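Local coordinates for DUF115 domain-containing protein (Magnetospirillum magneticum AMB-1, PDB 5MU5) that probably transfers sugar to flagellin as a Maf-type glycosyltransferase and is involved in the formation of bacterial flagella, at residues 400-405 with 481-486; 452-455 with 461-464. All blocks are in the same frame, centred on the assembly; numbering follows the deposited sequence.

Contact 1 of 2, residues 400-405 with 481-486; sequences AALALG and GRYRPA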
loop_
_atom_site.group_PDB
_atom_site.type_symbol
_atom_site.label_atom_id
_atom_site.label_comp_id
_atom_site.label_asym_id
_atom_site.label_seq_id
_atom_site.Cartn_x
_atom_site.Cartn_y
_atom_site.Cartn_z
ATOM N N ALA A 400 -10.982 8.314 -14.935
ATOM C CA ALA A 400 -10.611 8.906 -16.236
ATOM C C ALA A 400 -11.668 9.906 -16.650
ATOM O O ALA A 400 -11.349 10.988 -17.121
ATOM C CB ALA A 400 -10.455 7.846 -17.314
ATOM N N ALA A 401 -12.931 9.546 -16.474
ATOM C CA ALA A 401 -14.032 10.420 -16.879
ATOM C C ALA A 401 -14.029 11.748 -16.122
ATOM O O ALA A 401 -14.246 12.805 -16.705
ATOM C CB ALA A 401 -15.355 9.717 -16.682
ATOM N N LEU A 402 -13.774 11.685 -14.823
ATOM C CA LEU A 402 -13.747 12.879 -13.993
ATOM C C LEU A 402 -12.533 13.727 -14.334
ATOM O O LEU A 402 -12.616 14.944 -14.383
ATOM C CB LEU A 402 -13.745 12.497 -12.501
ATOM C CG LEU A 402 -15.047 11.848 -12.039
ATOM C CD1 LEU A 402 -14.830 11.096 -10.729
ATOM C CD2 LEU A 402 -16.157 12.889 -11.908
ATOM N N ALA A 403 -11.416 13.068 -14.616
ATOM C CA ALA A 403 -10.192 13.765 -14.977
ATOM C C ALA A 403 -10.359 14.556 -16.295
ATOM O O ALA A 403 -9.894 15.700 -16.409
ATOM C CB ALA A 403 -9.056 12.775 -15.071
ATOM N N LEU A 404 -11.060 13.965 -17.259
ATOM C CA LEU A 404 -11.297 14.593 -18.546
ATOM C C LEU A 404 -12.281 15.749 -18.493
ATOM O O LEU A 404 -12.291 16.585 -19.375
ATOM C CB LEU A 404 -11.796 13.563 -19.541
ATOM C CG LEU A 404 -10.763 12.492 -19.847
ATOM C CD1 LEU A 404 -11.414 11.524 -20.816
ATOM C CD2 LEU A 404 -9.476 13.075 -20.415
ATOM N N GLY A 405 -13.089 15.806 -17.453
ATOM C CA GLY A 405 -13.965 16.937 -17.248
ATOM C C GLY A 405 -15.424 16.576 -17.107
ATOM O O GLY A 405 -16.226 17.443 -16.820
ATOM N N GLY A 481 -16.447 11.493 -4.744
ATOM C CA GLY A 481 -16.458 12.479 -3.672
ATOM C C GLY A 481 -15.494 13.645 -3.842
ATOM O O GLY A 481 -15.828 14.762 -3.531
ATOM N N ARG A 482 -14.308 13.401 -4.364
ATOM C CA ARG A 482 -13.343 14.484 -4.583
ATOM C C ARG A 482 -13.764 15.526 -5.643
ATOM O O ARG A 482 -13.175 16.596 -5.709
ATOM C CB ARG A 482 -11.977 13.909 -4.917
ATOM C CG ARG A 482 -11.388 13.110 -3.762
ATOM C CD ARG A 482 -10.066 12.454 -4.120
ATOM N NE ARG A 482 -9.072 13.468 -4.456
ATOM C CZ ARG A 482 -7.901 13.233 -5.049
ATOM N NH1 ARG A 482 -7.545 11.996 -5.392
ATOM N NH2 ARG A 482 -7.083 14.255 -5.306
ATOM N N TYR A 483 -14.792 15.240 -6.443
ATOM C CA TYR A 483 -15.261 16.185 -7.457
ATOM C C TYR A 483 -16.635 16.751 -7.159
ATOM O O TYR A 483 -17.249 17.395 -8.011
ATOM C CB TYR A 483 -15.281 15.495 -8.829
ATOM C CG TYR A 483 -13.916 15.192 -9.424
ATOM C CD1 TYR A 483 -13.231 14.037 -9.085
ATOM C CD2 TYR A 483 -13.325 16.058 -10.318
ATOM C CE1 TYR A 483 -11.985 13.746 -9.630
ATOM C CE2 TYR A 483 -12.098 15.777 -10.894
ATOM C CZ TYR A 483 -11.433 14.625 -10.548
ATOM O OH TYR A 483 -10.223 14.350 -11.105
ATOM N N ARG A 484 -17.163 16.475 -5.976
ATOM C CA ARG A 484 -18.435 17.079 -5.580
ATOM C C ARG A 484 -18.141 18.486 -5.081
ATOM O O ARG A 484 -17.024 18.758 -4.665
ATOM C CB ARG A 484 -19.159 16.207 -4.551
ATOM C CG ARG A 484 -19.649 14.913 -5.190
ATOM C CD ARG A 484 -20.623 14.167 -4.317
ATOM N NE ARG A 484 -21.768 15.004 -3.974
ATOM C CZ ARG A 484 -22.701 14.677 -3.082
ATOM N NH1 ARG A 484 -22.655 13.514 -2.434
ATOM N NH2 ARG A 484 -23.695 15.523 -2.842
ATOM N N PRO A 485 -19.109 19.408 -5.183
ATOM C CA PRO A 485 -20.471 19.240 -5.667
ATOM C C PRO A 485 -20.658 19.373 -7.183
ATOM O O PRO A 485 -21.774 19.228 -7.654
ATOM C CB PRO A 485 -21.196 20.383 -4.965
ATOM C CG PRO A 485 -20.169 21.484 -4.953
ATOM C CD PRO A 485 -18.810 20.835 -4.944
ATOM N N ALA A 486 -19.608 19.658 -7.944
ATOM C CA ALA A 486 -19.732 19.707 -9.422
ATOM C C ALA A 486 -20.168 18.348 -10.004
ATOM O O ALA A 486 -21.046 18.293 -10.863
ATOM C CB ALA A 486 -18.428 20.156 -10.065
#
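The C-terminal end of helix 393-404, a helix of the MptE-like family region, is packed by Leu402 against Tyr483, where the chain leaves helix 467-482. The pairing is a CH-pi contact: Leu402 CB sits over the centre of one face of the tyrosine ring, 3.6 Å from its centroid and 14° off the ring normal. Of the two branches of the leucine, CD1 flanks the CD1-CE1 side of the ring, 3.7 Å from Tyr483 CD1, and CD2 reaches back to the ring's root, 4.1 Å from Tyr483 CB. Tyr483 CG stands anti to its own carbonyl carbon (chi1 -70°), which carries the ring out across the last turn of helix 393-404 until its OH comes to 3.9 Å from Ala403 CA. Contact here is by van der Waals packing, and the two backbones stay well apart. Just beyond, Gly405 takes the positive phi of the C-prime residue in a Schellman motif, closing helix 393-404 before strand 408-412 of the large mixed sheet. Arg407 NH1, from the intervening turn, is hydrogen-bonded to Leu402 O, and Arg407 also touches Tyr483, while the chain past Tyr483 continues into strand 488-491, parallel neighbour of 408-412.

Contact 2 of 2, residues 452-455 with 461-464; sequences DVRE and GVVY. With EDO (1,2-ethanediol), chain G.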
loop_
_atom_site.group_PDB
_atom_site.type_symbol
_atom_site.label_atom_id
_atom_site.label_comp_id
_atom_site.label_asym_id
_atom_site.label_seq_id
_atom_site.Cartn_x
_atom_site.Cartn_y
_atom_site.Cartn_z
ATOM N N ASP A 452 -18.840 -14.174 0.714
ATOM C CA ASP A 452 -19.613 -12.986 0.438
ATOM C C ASP A 452 -20.015 -12.354 1.738
ATOM O O ASP A 452 -20.307 -13.056 2.677
ATOM C CB ASP A 452 -20.947 -13.408 -0.233
ATOM C CG ASP A 452 -20.800 -13.816 -1.696
ATOM O OD1 ASP A 452 -20.059 -13.126 -2.434
ATOM O OD2 ASP A 452 -21.471 -14.801 -2.120
ATOM N N VAL A 453 -20.082 -11.034 1.760
ATOM C CA VAL A 453 -20.685 -10.307 2.862
ATOM C C VAL A 453 -21.946 -9.567 2.409
ATOM O O VAL A 453 -22.040 -9.117 1.285
ATOM C CB VAL A 453 -19.699 -9.330 3.495
ATOM C CG1 VAL A 453 -18.498 -10.099 4.010
ATOM C CG2 VAL A 453 -19.266 -8.253 2.516
ATOM N N ARG A 454 -22.907 -9.445 3.301
ATOM C CA ARG A 454 -24.141 -8.720 3.021
ATOM C C ARG A 454 -23.954 -7.191 3.075
ATOM O O ARG A 454 -23.490 -6.648 4.062
ATOM C CB ARG A 454 -25.237 -9.161 3.992
ATOM C CG ARG A 454 -25.639 -10.625 3.805
ATOM C CD ARG A 454 -26.481 -11.174 4.952
ATOM N NE ARG A 454 -27.774 -10.507 5.058
ATOM C CZ ARG A 454 -28.913 -10.938 4.515
ATOM N NH1 ARG A 454 -28.956 -12.050 3.792
ATOM N NH2 ARG A 454 -30.027 -10.250 4.697
ATOM N N GLU A 455 -24.350 -6.507 2.014
ATOM C CA GLU A 455 -24.148 -5.072 1.914
ATOM C C GLU A 455 -25.425 -4.400 1.464
ATOM O O GLU A 455 -26.198 -4.997 0.743
ATOM C CB GLU A 455 -23.038 -4.760 0.905
ATOM C CG GLU A 455 -21.648 -5.202 1.334
ATOM C CD GLU A 455 -21.190 -4.587 2.658
ATOM O OE1 GLU A 455 -21.287 -3.347 2.827
ATOM O OE2 GLU A 455 -20.739 -5.350 3.538
ATOM N N GLY A 461 -32.544 -3.043 0.076
ATOM C CA GLY A 461 -32.309 -4.430 0.375
ATOM C C GLY A 461 -30.829 -4.749 0.530
ATOM O O GLY A 461 -30.002 -3.898 0.887
ATOM N N VAL A 462 -30.506 -5.984 0.194
ATOM C CA VAL A 462 -29.213 -6.532 0.459
ATOM C C VAL A 462 -28.620 -7.144 -0.792
ATOM O O VAL A 462 -29.309 -7.809 -1.564
ATOM C CB VAL A 462 -29.386 -7.605 1.567
ATOM C CG1 VAL A 462 -28.262 -8.613 1.578
ATOM C CG2 VAL A 462 -29.530 -6.924 2.918
ATOM N N VAL A 463 -27.333 -6.919 -0.988
ATOM C CA VAL A 463 -26.619 -7.627 -2.032
ATOM C C VAL A 463 -25.397 -8.290 -1.391
ATOM O O VAL A 463 -24.855 -7.790 -0.412
ATOM C CB VAL A 463 -26.210 -6.720 -3.231
ATOM C CG1 VAL A 463 -27.399 -5.923 -3.754
ATOM C CG2 VAL A 463 -25.101 -5.781 -2.858
ATOM N N TYR A 464 -25.018 -9.443 -1.922
ATOM C CA TYR A 464 -23.832 -10.143 -1.502
ATOM C C TYR A 464 -22.612 -9.718 -2.334
ATOM O O TYR A 464 -22.626 -9.730 -3.570
ATOM C CB TYR A 464 -24.066 -11.641 -1.610
ATOM C CG TYR A 464 -25.016 -12.158 -0.560
ATOM C CD1 TYR A 464 -26.381 -12.094 -0.735
ATOM C CD2 TYR A 464 -24.534 -12.709 0.606
ATOM C CE1 TYR A 464 -27.249 -12.574 0.232
ATOM C CE2 TYR A 464 -25.387 -13.188 1.582
ATOM C CZ TYR A 464 -26.743 -13.130 1.381
ATOM O OH TYR A 464 -27.559 -13.628 2.351
HETATM C C1 EDO G . -32.565 -13.170 4.449
HETATM O O1 EDO G . -32.179 -14.270 3.634
HETATM C C2 EDO G . -33.530 -12.282 3.678
HETATM O O2 EDO G . -32.949 -10.980 3.555
#
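Asp452 meets Tyr464 with its methylene: CB approaches the edge of the ring, 3.7 Å from Tyr464 CD2, and the carboxylate plane is turned 63° from that of the ring. At Val453 the link passes to the backbone, whose O receives a CA-H...O contact from Tyr464 CA at 3.5 Å, while the side chain turns away to Leu470 of helix 467-482. Arg454 faces Tyr464 in a non-hydrogen-bonded pair, and the two side chains run side by side in the same direction. Such pairing is that of a beta hairpin, here strands 453-456 and 462-465, with 418-419 completing a small antiparallel sheet beyond the second strand. Arg454 CG lies 3.4 Å from Tyr464 CE2; a bend at chi3 (65°) swings the guanidinium over to the tyrosine's oxygen end, where NH1 gives a hydrogen bond to Tyr464 OH at 2.6 Å. The hydroxyl lies at the guanidinium edge, close to its plane, although the bond is bent (134° at the hydrogen). Val462 CG1 lies 3.8 Å above the centre of one guanidinium face, and NH2 donates an almost straight bond to O2 of a 1,2-ethanediol, probably from the crystallisation liquor. A phenylalanine in place of Tyr464 would probably leave Arg454 NH1 without its hydroxyl partner and the guanidinium freer to turn. Glu455 forms the hydrogen-bonded pair with Val463: Glu455 N gives to Val463 O and Val463 N to Glu455 O, both at 2.8 Å. Its side chain, on the sheet face shared with Val463, bends at chi2 and leads away to a salt bridge between OE1 and Arg473 of helix 467-482.

Overall arrangement
From the N terminus, the chain passes through the parallel four-stranded sheet and the helices that follow it before entering the region of the large mixed sheet; helix 393-404, which leads into its strand 408-412, supplies the first half of contact 1. It then runs through strands 408-412 and 418-419 and an unmodelled stretch to strand 453-456. Contact 2 closes a short loop as strand 462-465 turns back on it, and helix 467-482 follows directly, bringing the chain round to complete contact 1. The small hairpin loop thus lies wholly within the longer one. Helix 467-482 bridges the two: its start follows the hairpin, its end leads to the mixed sheet, and the contact centres stand about 28 Å apart.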